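Local coordinates for chintase (Rhizomucor miehei, PDB 5YUQ), which hydrolyses the beta-1,4 linkages of chitin as a family 18 glycoside hydrolase, probably within an active-site tunnel, at residues A[7-12]-A[349-354]; A[25-30]-A[44-49]; A[110-115]-A[157-162]; A[72-77]-A[117-122]. All coordinates share one frame; numbering follows the deposited sequence.

Contact 1 of 4, residues A[7-12]-A[349-354]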
loop_
_atom_site.group_PDB
_atom_site.type_symbol
_atom_site.label_atom_id
_atom_site.label_comp_id
_atom_site.label_asym_id
_atom_site.label_seq_id
_atom_site.Cartn_x
_atom_site.Cartn_y
_atom_site.Cartn_z
ATOM N N TYR A 7 -3.448 1.904 -8.041
ATOM C CA TYR A 7 -2.910 0.575 -8.292
ATOM C C TYR A 7 -3.969 -0.303 -8.934
ATOM O O TYR A 7 -5.129 -0.298 -8.524
ATOM C CB TYR A 7 -2.437 -0.075 -6.994
ATOM C CG TYR A 7 -1.080 0.411 -6.553
ATOM C CD1 TYR A 7 -0.961 1.518 -5.729
ATOM C CD2 TYR A 7 0.082 -0.230 -6.968
ATOM C CE1 TYR A 7 0.284 1.976 -5.321
ATOM C CE2 TYR A 7 1.344 0.212 -6.543
ATOM C CZ TYR A 7 1.430 1.323 -5.736
ATOM O OH TYR A 7 2.664 1.773 -5.331
ATOM N N VAL A 8 -3.561 -1.040 -9.960
ATOM C CA VAL A 8 -4.372 -2.123 -10.491
ATOM C C VAL A 8 -3.514 -3.366 -10.386
ATOM O O VAL A 8 -2.282 -3.277 -10.414
ATOM C CB VAL A 8 -4.786 -1.876 -11.946
ATOM C CG1 VAL A 8 -5.649 -0.627 -12.033
ATOM C CG2 VAL A 8 -3.565 -1.763 -12.861
ATOM N N VAL A 9 -4.153 -4.518 -10.240
ATOM C CA VAL A 9 -3.420 -5.746 -9.973
ATOM C C VAL A 9 -3.554 -6.755 -11.108
ATOM O O VAL A 9 -4.632 -6.942 -11.665
ATOM C CB VAL A 9 -3.810 -6.375 -8.602
ATOM C CG1 VAL A 9 -3.500 -5.399 -7.467
ATOM C CG2 VAL A 9 -5.289 -6.790 -8.569
ATOM N N ASP A 10 -2.437 -7.387 -11.448
ATOM C CA ASP A 10 -2.363 -8.284 -12.600
ATOM C C ASP A 10 -3.370 -9.428 -12.522
ATOM O O ASP A 10 -3.906 -9.867 -13.542
ATOM C CB ASP A 10 -0.948 -8.843 -12.713
ATOM C CG ASP A 10 -0.732 -9.627 -13.982
ATOM O OD1 ASP A 10 -0.425 -8.998 -15.026
ATOM O OD2 ASP A 10 -0.850 -10.870 -13.938
ATOM N N TRP A 11 -3.631 -9.906 -11.309
ATOM C CA TRP A 11 -4.498 -11.062 -11.108
ATOM C C TRP A 11 -5.986 -10.719 -11.065
ATOM O O TRP A 11 -6.831 -11.612 -11.005
ATOM C CB TRP A 11 -4.094 -11.788 -9.818
ATOM C CG TRP A 11 -4.137 -10.914 -8.591
ATOM C CD1 TRP A 11 -5.188 -10.762 -7.741
ATOM C CD2 TRP A 11 -3.079 -10.088 -8.074
ATOM N NE1 TRP A 11 -4.855 -9.894 -6.727
ATOM C CE2 TRP A 11 -3.565 -9.465 -6.910
ATOM C CE3 TRP A 11 -1.769 -9.817 -8.485
ATOM C CZ2 TRP A 11 -2.789 -8.587 -6.144
ATOM C CZ3 TRP A 11 -0.998 -8.936 -7.725
ATOM C CH2 TRP A 11 -1.515 -8.332 -6.575
ATOM N N ASP A 12 -6.312 -9.432 -11.092
ATOM C CA ASP A 12 -7.707 -9.004 -11.015
ATOM C C ASP A 12 -7.840 -7.564 -11.497
ATOM O O ASP A 12 -8.116 -6.663 -10.703
ATOM C CB ASP A 12 -8.216 -9.140 -9.575
ATOM C CG ASP A 12 -9.736 -9.107 -9.476
ATOM O OD1 ASP A 12 -10.425 -9.119 -10.519
ATOM O OD2 ASP A 12 -10.245 -9.072 -8.341
ATOM N N LEU A 349 -4.197 4.837 -4.235
ATOM C CA LEU A 349 -5.184 3.909 -3.710
ATOM C C LEU A 349 -4.808 2.468 -4.013
ATOM O O LEU A 349 -4.278 2.169 -5.085
ATOM C CB LEU A 349 -6.573 4.230 -4.269
ATOM C CG LEU A 349 -6.769 4.031 -5.775
ATOM C CD1 LEU A 349 -7.431 2.682 -6.043
ATOM C CD2 LEU A 349 -7.589 5.155 -6.386
ATOM N N TRP A 350 -5.084 1.592 -3.052
ATOM C CA TRP A 350 -4.971 0.152 -3.246
ATOM C C TRP A 350 -6.318 -0.502 -2.957
ATOM O O TRP A 350 -6.770 -0.478 -1.813
ATOM C CB TRP A 350 -3.927 -0.466 -2.294
ATOM C CG TRP A 350 -3.831 -1.941 -2.529
ATOM C CD1 TRP A 350 -4.669 -2.914 -2.043
ATOM C CD2 TRP A 350 -2.892 -2.602 -3.368
ATOM N NE1 TRP A 350 -4.287 -4.144 -2.523
ATOM C CE2 TRP A 350 -3.194 -3.977 -3.338
ATOM C CE3 TRP A 350 -1.804 -2.167 -4.133
ATOM C CZ2 TRP A 350 -2.453 -4.916 -4.052
ATOM C CZ3 TRP A 350 -1.072 -3.096 -4.839
ATOM C CH2 TRP A 350 -1.397 -4.453 -4.797
ATOM N N SER A 351 -6.978 -1.091 -3.956
ATOM C CA SER A 351 -6.621 -1.022 -5.367
ATOM C C SER A 351 -7.923 -0.840 -6.159
ATOM O O SER A 351 -9.024 -1.038 -5.628
ATOM C CB SER A 351 -5.871 -2.285 -5.806
ATOM O OG SER A 351 -6.619 -3.446 -5.469
ATOM N N LEU A 352 -7.792 -0.466 -7.427
ATOM C CA LEU A 352 -8.901 0.105 -8.186
ATOM C C LEU A 352 -10.100 -0.816 -8.374
ATOM O O LEU A 352 -11.243 -0.354 -8.390
ATOM C CB LEU A 352 -8.385 0.602 -9.542
ATOM C CG LEU A 352 -9.364 1.434 -10.362
ATOM C CD1 LEU A 352 -9.855 2.622 -9.556
ATOM C CD2 LEU A 352 -8.699 1.902 -11.649
ATOM N N GLU A 353 -9.852 -2.115 -8.501
ATOM C CA GLU A 353 -10.941 -3.037 -8.803
ATOM C C GLU A 353 -11.871 -3.223 -7.606
ATOM O O GLU A 353 -12.947 -3.797 -7.736
ATOM C CB GLU A 353 -10.389 -4.379 -9.303
ATOM C CG GLU A 353 -10.054 -5.393 -8.213
ATOM C CD GLU A 353 -8.832 -5.041 -7.393
ATOM O OE1 GLU A 353 -8.087 -4.089 -7.737
ATOM O OE2 GLU A 353 -8.593 -5.741 -6.385
ATOM N N MET A 354 -11.459 -2.709 -6.473
ATOM C CA MET A 354 -12.217 -2.856 -5.239
ATOM C C MET A 354 -13.377 -1.890 -5.071
ATOM O O MET A 354 -14.202 -2.091 -4.261
ATOM C CB MET A 354 -11.311 -2.751 -3.982
ATOM C CG MET A 354 -10.187 -3.726 -3.974
ATOM S SD MET A 354 -9.197 -3.319 -2.452
ATOM C CE MET A 354 -8.011 -4.695 -2.464
HETATM O O HOH W 1 -7.042 -4.230 -10.219
#
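Tyr7 and the chain around Trp350 exchange two backbone hydrogen bonds that close the barrel between its first and last strands. Tyr7 N gives its hydrogen to Leu349 O at 3.1 Å, and Leu352 N reaches Tyr7 O at 2.9 Å. Between them lies the cis peptide joining Trp350 to Ser351, as in other family 18 chitinases, where the tryptophan at this place lines the substrate cleft; Ser351 N turns to a weak bond with the sulfur of Met354. With CG anti to the backbone N (chi1 -180°), the Trp350 indole lies across Tyr7 and Val9, its CH2 3.5 Å from Val9 CG1. The Tyr7 hydroxyl, farther off, bonds Asn103. One water settles three polar groups: it accepts from Val9 N at 2.9 Å and donates to Asp12 O and to Glu353 OE1. That same carboxylate oxygen also takes the hydroxyl of Ser351, OG to OE1 2.8 Å, from its syn side. Asp12 OD2 stands 4.2 Å from Glu353 OE2, a like-charged pair that may raise the proton affinity of either group. Hydrogen-bond donors converging on Glu353 OE1 probably offset that cost where the strand ends.

Contact 2 of 4, residues A[25-30]-A[44-49]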
loop_
_atom_site.group_PDB
_atom_site.type_symbol
_atom_site.label_atom_id
_atom_site.label_comp_id
_atom_site.label_asym_id
_atom_site.label_seq_id
_atom_site.Cartn_x
_atom_site.Cartn_y
_atom_site.Cartn_z
ATOM N N ILE A 25 -1.691 5.279 -13.489
ATOM C CA ILE A 25 -1.983 3.883 -13.172
ATOM C C ILE A 25 -0.685 3.233 -12.733
ATOM O O ILE A 25 0.353 3.447 -13.364
ATOM C CB ILE A 25 -2.532 3.113 -14.388
ATOM C CG1 ILE A 25 -3.925 3.622 -14.766
ATOM C CG2 ILE A 25 -2.613 1.614 -14.093
ATOM C CD1 ILE A 25 -5.006 3.321 -13.749
ATOM N N VAL A 26 -0.725 2.483 -11.638
ATOM C CA VAL A 26 0.447 1.750 -11.168
ATOM C C VAL A 26 0.120 0.272 -11.243
ATOM O O VAL A 26 -0.775 -0.209 -10.558
ATOM C CB VAL A 26 0.836 2.150 -9.738
ATOM C CG1 VAL A 26 2.228 1.634 -9.412
ATOM C CG2 VAL A 26 0.819 3.665 -9.603
ATOM N N TYR A 27 0.829 -0.438 -12.108
ATOM C CA TYR A 27 0.480 -1.813 -12.442
ATOM C C TYR A 27 1.283 -2.782 -11.574
ATOM O O TYR A 27 2.504 -2.837 -11.659
ATOM C CB TYR A 27 0.749 -2.067 -13.928
ATOM C CG TYR A 27 0.180 -3.364 -14.444
ATOM C CD1 TYR A 27 0.795 -4.578 -14.165
ATOM C CD2 TYR A 27 -0.959 -3.370 -15.230
ATOM C CE1 TYR A 27 0.270 -5.769 -14.632
ATOM C CE2 TYR A 27 -1.488 -4.552 -15.709
ATOM C CZ TYR A 27 -0.865 -5.743 -15.414
ATOM O OH TYR A 27 -1.406 -6.917 -15.885
ATOM N N ALA A 28 0.579 -3.560 -10.752
ATOM C CA ALA A 28 1.212 -4.442 -9.769
ATOM C C ALA A 28 0.965 -5.912 -10.116
ATOM O O ALA A 28 -0.158 -6.253 -10.461
ATOM C CB ALA A 28 0.630 -4.141 -8.396
ATOM N N PHE A 29 1.967 -6.795 -10.030
ATOM C CA PHE A 29 3.364 -6.500 -9.719
ATOM C C PHE A 29 4.261 -7.261 -10.690
ATOM O O PHE A 29 3.918 -8.362 -11.132
ATOM C CB PHE A 29 3.733 -7.042 -8.326
ATOM C CG PHE A 29 3.182 -6.239 -7.177
ATOM C CD1 PHE A 29 3.685 -4.973 -6.895
ATOM C CD2 PHE A 29 2.194 -6.768 -6.357
ATOM C CE1 PHE A 29 3.179 -4.239 -5.833
ATOM C CE2 PHE A 29 1.685 -6.042 -5.297
ATOM C CZ PHE A 29 2.176 -4.770 -5.037
ATOM N N ALA A 30 5.426 -6.700 -10.992
ATOM C CA ALA A 30 6.510 -7.485 -11.566
ATOM C C ALA A 30 7.362 -7.912 -10.381
ATOM O O ALA A 30 7.701 -7.085 -9.538
ATOM C CB ALA A 30 7.318 -6.653 -12.535
ATOM N N SER A 44 0.435 -9.706 -22.024
ATOM C CA SER A 44 -0.613 -9.133 -22.857
ATOM C C SER A 44 -1.467 -8.143 -22.083
ATOM O O SER A 44 -1.960 -7.172 -22.647
ATOM C CB SER A 44 -1.488 -10.234 -23.443
ATOM O OG SER A 44 -2.069 -11.028 -22.418
ATOM N N GLN A 45 -1.652 -8.397 -20.789
ATOM C CA GLN A 45 -2.419 -7.461 -19.973
ATOM C C GLN A 45 -1.685 -6.137 -19.825
ATOM O O GLN A 45 -2.285 -5.077 -19.979
ATOM C CB GLN A 45 -2.714 -8.055 -18.593
ATOM C CG GLN A 45 -3.734 -9.170 -18.638
ATOM C CD GLN A 45 -4.005 -9.775 -17.279
ATOM O OE1 GLN A 45 -4.680 -10.793 -17.172
ATOM N NE2 GLN A 45 -3.487 -9.150 -16.232
ATOM N N LEU A 46 -0.393 -6.190 -19.512
ATOM C CA LEU A 46 0.365 -4.955 -19.358
ATOM C C LEU A 46 0.372 -4.166 -20.658
ATOM O O LEU A 46 0.151 -2.962 -20.649
ATOM C CB LEU A 46 1.791 -5.228 -18.878
ATOM C CG LEU A 46 2.646 -3.981 -18.597
ATOM C CD1 LEU A 46 1.908 -3.040 -17.655
ATOM C CD2 LEU A 46 3.993 -4.371 -18.006
ATOM N N LYS A 47 0.599 -4.838 -21.782
ATOM C CA LYS A 47 0.593 -4.136 -23.063
ATOM C C LYS A 47 -0.772 -3.535 -23.377
ATOM O O LYS A 47 -0.857 -2.411 -23.863
ATOM C CB LYS A 47 1.068 -5.050 -24.199
ATOM C CG LYS A 47 2.506 -5.493 -24.008
ATOM C CD LYS A 47 3.263 -5.692 -25.297
ATOM C CE LYS A 47 4.756 -5.839 -25.003
ATOM N NZ LYS A 47 5.506 -6.398 -26.159
ATOM N N SER A 48 -1.836 -4.277 -23.089
ATOM C CA SER A 48 -3.180 -3.758 -23.292
ATOM C C SER A 48 -3.432 -2.508 -22.456
ATOM O O SER A 48 -3.922 -1.505 -22.964
ATOM C CB SER A 48 -4.230 -4.824 -22.978
ATOM O OG SER A 48 -5.485 -4.210 -22.752
ATOM N N VAL A 49 -3.075 -2.563 -21.175
ATOM C CA VAL A 49 -3.355 -1.445 -20.281
ATOM C C VAL A 49 -2.489 -0.231 -20.589
ATOM O O VAL A 49 -2.964 0.900 -20.509
ATOM C CB VAL A 49 -3.226 -1.855 -18.785
ATOM C CG1 VAL A 49 -3.486 -0.655 -17.875
ATOM C CG2 VAL A 49 -4.217 -2.964 -18.478
#
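Tyr27 reaches from strand 25-30 to helix 44-49 and meets it with both the face and the rim of its ring. Leu46 CD1 sits over one face as a CH-pi contact, 3.9 Å from the ring centroid and 19° off the normal, displaced toward CG and CD2. At the rim, Val49 CG2 approaches CE2 at 4.2 Å, and Gln45 CB comes within 3.2 Å of Tyr27 OH. The Gln45 chain, extended beyond CG, crosses the phenol at about a right angle and brings its amide to the hydroxyl, NE2 donating to OH at 3.1 Å with the oxygen close to the amide plane. Two residues earlier in the strand, Ile25 CG2 and Val49 CG1 touch loosely at 4.5 Å.

Tyr27 leaves the strand on the helix side, and CG anti to the backbone N (chi1 -169°) carries the ring to Leu46 and Gln45. A second shell fixes its end: Asp10 bonds the Tyr27 hydroxyl through OD1 and takes a further hydrogen from Gln45 NE2 through its backbone O, which ties the glutamine and the tyrosine to one residue. Phe41 covers Leu46 from the adjoining loop, and Val8 backs Tyr27 from the neighbouring strand.

Strand and helix run at 170° with their axes 10.6 Å apart, the antiparallel packing of a strand against the helix that follows it in a TIM barrel.

Contact 3 of 4, residues A[110-115]-A[157-162]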
loop_
_atom_site.group_PDB
_atom_site.type_symbol
_atom_site.label_atom_id
_atom_site.label_comp_id
_atom_site.label_asym_id
_atom_site.label_seq_id
_atom_site.Cartn_x
_atom_site.Cartn_y
_atom_site.Cartn_z
ATOM N N ASN A 110 16.045 -4.226 4.719
ATOM C CA ASN A 110 16.610 -4.681 6.001
ATOM C C ASN A 110 15.590 -4.846 7.120
ATOM O O ASN A 110 15.633 -4.149 8.134
ATOM C CB ASN A 110 17.766 -3.777 6.443
ATOM C CG ASN A 110 18.585 -4.413 7.536
ATOM O OD1 ASN A 110 18.539 -5.636 7.710
ATOM N ND2 ASN A 110 19.317 -3.603 8.297
ATOM N N SER A 111 14.664 -5.774 6.927
ATOM C CA SER A 111 13.573 -5.949 7.871
ATOM C C SER A 111 13.264 -7.421 8.039
ATOM O O SER A 111 13.223 -8.152 7.058
ATOM C CB SER A 111 12.327 -5.226 7.360
ATOM O OG SER A 111 11.243 -5.377 8.259
ATOM N N PRO A 112 13.073 -7.861 9.291
ATOM C CA PRO A 112 12.624 -9.229 9.567
ATOM C C PRO A 112 11.117 -9.306 9.412
ATOM O O PRO A 112 10.522 -10.376 9.540
ATOM C CB PRO A 112 12.991 -9.418 11.039
ATOM C CG PRO A 112 12.846 -8.055 11.613
ATOM C CD PRO A 112 13.352 -7.117 10.532
ATOM N N ASN A 113 10.500 -8.157 9.162
ATOM C CA ASN A 113 9.080 -8.115 8.871
ATOM C C ASN A 113 8.911 -8.111 7.358
ATOM O O ASN A 113 9.897 -8.187 6.632
ATOM C CB ASN A 113 8.432 -6.921 9.565
ATOM C CG ASN A 113 8.680 -6.939 11.066
ATOM O OD1 ASN A 113 8.693 -8.003 11.687
ATOM N ND2 ASN A 113 8.906 -5.769 11.649
ATOM N N GLY A 114 7.695 -8.139 6.880
ATOM C CA GLY A 114 7.549 -8.417 5.478
ATOM C C GLY A 114 7.660 -9.971 5.431
ATOM O O GLY A 114 7.764 -10.596 6.451
ATOM N N VAL A 115 7.644 -10.585 4.293
ATOM C CA VAL A 115 7.758 -12.036 4.185
ATOM C C VAL A 115 8.983 -12.516 4.969
ATOM O O VAL A 115 10.086 -11.980 4.818
ATOM C CB VAL A 115 7.784 -12.486 2.713
ATOM C CG1 VAL A 115 8.279 -13.911 2.586
ATOM C CG2 VAL A 115 6.396 -12.347 2.104
ATOM N N GLU A 157 21.135 0.407 9.095
ATOM C CA GLU A 157 21.979 -0.775 9.215
ATOM C C GLU A 157 21.618 -1.629 10.425
ATOM O O GLU A 157 21.957 -2.808 10.472
ATOM C CB GLU A 157 23.459 -0.368 9.297
ATOM C CG GLU A 157 24.016 0.373 8.078
ATOM C CD GLU A 157 23.727 1.868 8.090
ATOM O OE1 GLU A 157 23.027 2.355 9.018
ATOM O OE2 GLU A 157 24.208 2.558 7.154
ATOM N N ASN A 158 20.923 -1.038 11.393
ATOM C CA ASN A 158 20.547 -1.743 12.616
ATOM C C ASN A 158 19.064 -2.076 12.660
ATOM O O ASN A 158 18.507 -2.375 13.724
ATOM C CB ASN A 158 20.946 -0.912 13.836
ATOM C CG ASN A 158 22.426 -0.607 13.858
ATOM O OD1 ASN A 158 22.843 0.548 14.000
ATOM N ND2 ASN A 158 23.236 -1.648 13.693
ATOM N N GLN A 159 18.434 -2.018 11.485
ATOM C CA GLN A 159 17.007 -2.308 11.330
ATOM C C GLN A 159 16.127 -1.332 12.097
ATOM O O GLN A 159 15.024 -1.673 12.514
ATOM C CB GLN A 159 16.679 -3.761 11.711
ATOM C CG GLN A 159 17.401 -4.814 10.881
ATOM C CD GLN A 159 16.820 -6.200 11.078
ATOM O OE1 GLN A 159 16.076 -6.446 12.031
ATOM N NE2 GLN A 159 17.142 -7.110 10.168
ATOM N N GLN A 160 16.614 -0.120 12.274
ATOM C CA GLN A 160 15.875 0.885 12.908
ATOM C C GLN A 160 15.411 1.924 11.868
ATOM O O GLN A 160 16.198 2.260 11.026
ATOM C CB GLN A 160 16.652 1.623 13.925
ATOM C CG GLN A 160 17.236 0.720 15.002
ATOM C CD GLN A 160 16.166 -0.055 15.798
ATOM O OE1 GLN A 160 16.266 -1.222 15.967
ATOM N NE2 GLN A 160 15.200 0.628 16.254
ATOM N N PRO A 161 14.171 2.419 11.961
ATOM C CA PRO A 161 13.786 3.426 10.962
ATOM C C PRO A 161 14.749 4.609 10.964
ATOM O O PRO A 161 15.115 5.121 12.032
ATOM C CB PRO A 161 12.418 3.894 11.452
ATOM C CG PRO A 161 11.862 2.687 12.166
ATOM C CD PRO A 161 13.054 2.061 12.854
ATOM N N SER A 162 15.159 5.030 9.774
ATOM C CA SER A 162 16.077 6.147 9.636
ATOM C C SER A 162 15.461 7.434 10.192
ATOM O O SER A 162 14.271 7.694 10.010
ATOM C CB SER A 162 16.466 6.305 8.167
ATOM O OG SER A 162 17.164 5.154 7.700
HETATM O O HOH W 2 20.770 -5.060 10.935
#
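At the C-terminal end of the TIM barrel, where the loops after the strands build the substrate side in this fold, Asn110 and Gln159 join two neighbouring loops through crossed amides. The first loop follows strand 101-105 and the family 18 signature, here DGLNLDWE in place of DXXDXDXE; the second follows strand 144-149. Gln159 NE2 donates to Asn110 OD1 at 3.2 Å, and the two amide planes stand 73° apart. Asn110 OD1 lies close to the amide plane of Gln159, but NE2 stands above the asparagine carbonyl plane, 50° out of it, so the bond does not point at a lone pair.

Beside this polar link the packing is close. Gln159 CG, placed anti to its carbonyl carbon (chi1 -60°), presses on Asn110 ND2 at 3.4 Å and on Asn110 O at 3.3 Å, and the extended chain beyond it carries the amide on toward Pro112. There Gln159 OE1 comes 3.2 Å from Pro112 CD, the ring and the glutamine arriving from opposite directions. Asn110 is held through several atoms: its N bonds Asp124, its O takes a hydrogen from Asn155 ND2, and its own ND2 bonds Asp156 O. Next in the chain, Ser111 OG accepts from Asn113 N at 3.0 Å, an ST turn just past the junction. A water also bridges the loops, donating to Glu157 O at 2.6 Å and receiving a weak 3.3 Å bond from Asn110 ND2.

Contact 4 of 4, residues A[72-77]-A[117-122]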
loop_
_atom_site.group_PDB
_atom_site.type_symbol
_atom_site.label_atom_id
_atom_site.label_comp_id
_atom_site.label_asym_id
_atom_site.label_seq_id
_atom_site.Cartn_x
_atom_site.Cartn_y
_atom_site.Cartn_z
ATOM N N TYR A 72 14.079 -11.274 -3.091
ATOM C CA TYR A 72 15.424 -11.205 -3.635
ATOM C C TYR A 72 16.032 -9.822 -3.771
ATOM O O TYR A 72 17.180 -9.720 -4.172
ATOM C CB TYR A 72 15.484 -11.936 -4.983
ATOM C CG TYR A 72 15.087 -13.379 -4.856
ATOM C CD1 TYR A 72 15.875 -14.273 -4.143
ATOM C CD2 TYR A 72 13.918 -13.848 -5.431
ATOM C CE1 TYR A 72 15.503 -15.597 -4.004
ATOM C CE2 TYR A 72 13.543 -15.178 -5.302
ATOM C CZ TYR A 72 14.344 -16.041 -4.589
ATOM O OH TYR A 72 13.980 -17.359 -4.451
ATOM N N PHE A 73 15.282 -8.768 -3.446
ATOM C CA PHE A 73 15.823 -7.407 -3.543
ATOM C C PHE A 73 17.183 -7.276 -2.849
ATOM O O PHE A 73 18.140 -6.766 -3.432
ATOM C CB PHE A 73 14.866 -6.387 -2.924
ATOM C CG PHE A 73 13.786 -5.890 -3.855
ATOM C CD1 PHE A 73 14.074 -4.966 -4.845
ATOM C CD2 PHE A 73 12.476 -6.300 -3.687
ATOM C CE1 PHE A 73 13.068 -4.488 -5.687
ATOM C CE2 PHE A 73 11.472 -5.826 -4.522
ATOM C CZ PHE A 73 11.767 -4.926 -5.516
ATOM N N SER A 74 17.277 -7.732 -1.605
ATOM C CA SER A 74 18.527 -7.571 -0.861
ATOM C C SER A 74 19.683 -8.286 -1.546
ATOM O O SER A 74 20.727 -7.686 -1.771
ATOM C CB SER A 74 18.369 -8.070 0.574
ATOM O OG SER A 74 19.588 -7.904 1.290
ATOM N N ASP A 75 19.488 -9.556 -1.893
ATOM C CA ASP A 75 20.524 -10.316 -2.591
ATOM C C ASP A 75 20.904 -9.674 -3.919
ATOM O O ASP A 75 22.083 -9.573 -4.252
ATOM C CB ASP A 75 20.059 -11.753 -2.845
ATOM C CG ASP A 75 19.994 -12.584 -1.583
ATOM O OD1 ASP A 75 20.590 -12.183 -0.558
ATOM O OD2 ASP A 75 19.343 -13.652 -1.617
ATOM N N LEU A 76 19.901 -9.249 -4.680
ATOM C CA LEU A 76 20.151 -8.663 -5.988
ATOM C C LEU A 76 21.022 -7.421 -5.891
ATOM O O LEU A 76 21.941 -7.248 -6.684
ATOM C CB LEU A 76 18.834 -8.328 -6.693
ATOM C CG LEU A 76 18.020 -9.526 -7.193
ATOM C CD1 LEU A 76 16.668 -9.072 -7.749
ATOM C CD2 LEU A 76 18.795 -10.282 -8.260
ATOM N N LEU A 77 20.749 -6.567 -4.909
ATOM C CA LEU A 77 21.423 -5.266 -4.857
ATOM C C LEU A 77 22.770 -5.265 -4.135
ATOM O O LEU A 77 23.546 -4.331 -4.305
ATOM C CB LEU A 77 20.513 -4.200 -4.242
ATOM C CG LEU A 77 19.160 -4.018 -4.933
ATOM C CD1 LEU A 77 18.401 -2.857 -4.307
ATOM C CD2 LEU A 77 19.361 -3.793 -6.418
ATOM N N CYS A 117 11.127 -14.929 5.105
ATOM C CA CYS A 117 12.357 -15.442 4.515
ATOM C C CYS A 117 12.943 -14.519 3.441
ATOM O O CYS A 117 13.852 -14.912 2.695
ATOM C CB CYS A 117 12.137 -16.851 3.956
ATOM S SG CYS A 117 10.963 -16.911 2.592
ATOM N N ASN A 118 12.429 -13.291 3.360
ATOM C CA ASN A 118 13.065 -12.273 2.519
ATOM C C ASN A 118 14.552 -12.159 2.809
ATOM O O ASN A 118 14.971 -12.242 3.967
ATOM C CB ASN A 118 12.431 -10.901 2.767
ATOM C CG ASN A 118 11.131 -10.705 2.023
ATOM O OD1 ASN A 118 10.726 -11.531 1.199
ATOM N ND2 ASN A 118 10.469 -9.592 2.301
ATOM N N SER A 119 15.355 -11.960 1.769
ATOM C CA SER A 119 16.763 -11.650 1.987
ATOM C C SER A 119 16.864 -10.259 2.615
ATOM O O SER A 119 15.996 -9.410 2.414
ATOM C CB SER A 119 17.571 -11.739 0.691
ATOM O OG SER A 119 17.084 -10.856 -0.308
ATOM N N LYS A 120 17.917 -10.033 3.392
ATOM C CA LYS A 120 18.094 -8.761 4.085
ATOM C C LYS A 120 19.578 -8.504 4.293
ATOM O O LYS A 120 20.359 -9.441 4.412
ATOM C CB LYS A 120 17.374 -8.784 5.428
ATOM C CG LYS A 120 17.799 -9.937 6.315
ATOM C CD LYS A 120 17.083 -9.919 7.650
ATOM C CE LYS A 120 15.575 -10.046 7.487
ATOM N NZ LYS A 120 15.132 -11.268 6.742
ATOM N N ASP A 121 19.960 -7.234 4.328
ATOM C CA ASP A 121 21.350 -6.844 4.516
ATOM C C ASP A 121 21.380 -5.484 5.186
ATOM O O ASP A 121 20.493 -4.660 4.954
ATOM C CB ASP A 121 22.072 -6.783 3.173
ATOM C CG ASP A 121 23.566 -6.638 3.325
ATOM O OD1 ASP A 121 24.258 -7.675 3.410
ATOM O OD2 ASP A 121 24.056 -5.489 3.353
ATOM N N GLU A 122 22.387 -5.241 6.023
ATOM C CA GLU A 122 22.532 -3.937 6.666
ATOM C C GLU A 122 22.532 -2.794 5.661
ATOM O O GLU A 122 22.101 -1.688 5.979
ATOM C CB GLU A 122 23.842 -3.862 7.458
ATOM C CG GLU A 122 23.969 -4.858 8.582
ATOM C CD GLU A 122 25.405 -5.003 9.045
ATOM O OE1 GLU A 122 26.216 -4.087 8.771
ATOM O OE2 GLU A 122 25.727 -6.041 9.663
HETATM O O HOH W 3 14.817 -8.500 -0.056
#
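Ser119 pushes its hydroxyl into the first turn of helix 73-78, and here the contact is tight. Asp75 N donates to Ser119 OG at 3.2 Å, which gives an acceptor to an amide of the opening helical turn, where backbone partners are lacking. With OG between the backbone N and the carbonyl carbon (chi1 59°), the hydroxyl faces the helix; it also bonds Leu71 O, just ahead of the helix. Around this bond Ser74 CB closes in on Ser119 OG at 3.2 Å, and the carboxylate of Asp75 lies against Ser119 CB, with OD1 3.3 Å away. A water completes the Ser74-Ser119 packing, accepting from Ser74 N at 3.0 Å and donating to Ser119 O at 2.9 Å.

Next to it, Ser74 OG comes 3.1 Å from Asp121 N, but the angle is poor and the two are not bonded. Both look instead to Asp124, Ser74 OG to its OD1 and Asp121 N to its OD2, so a single carboxylate at the start of helix 124-139 holds the serine and the loop side by side.

The looser side is that of Lys120, partly exposed and pointing away from the helix. Its chain folds back on its own loop, NZ donating to Asn118 O at 2.9 Å, while Cys117 is tied by a disulfide to Cys274. Such docking of a short helix, inserted after one barrel strand, against the long loop after the next belongs to the elaborated beta-to-alpha loops of a TIM-barrel glycosidase.

The four contacts form two clusters in one TIM barrel. Contact 1 joins strands 4-9 and 346-350, closing the ring, and all the others lie between its segments in the chain. Contact 2, about 10 Å away between centres, lies on neighbouring strand 24-32, where Trp350 packs on Phe29; it closes before contacts 3 and 4 open. Those two, about 11 Å apart between centres, share the loop between strand 101-105 and helix 124-139, and their segments alternate. Their centres lie about 25 to 29 Å from those of the first cluster. Contacts 1 and 2 build the barrel wall, whereas contacts 3 and 4 fasten the loops after its strands, which in this fold usually shape the substrate side.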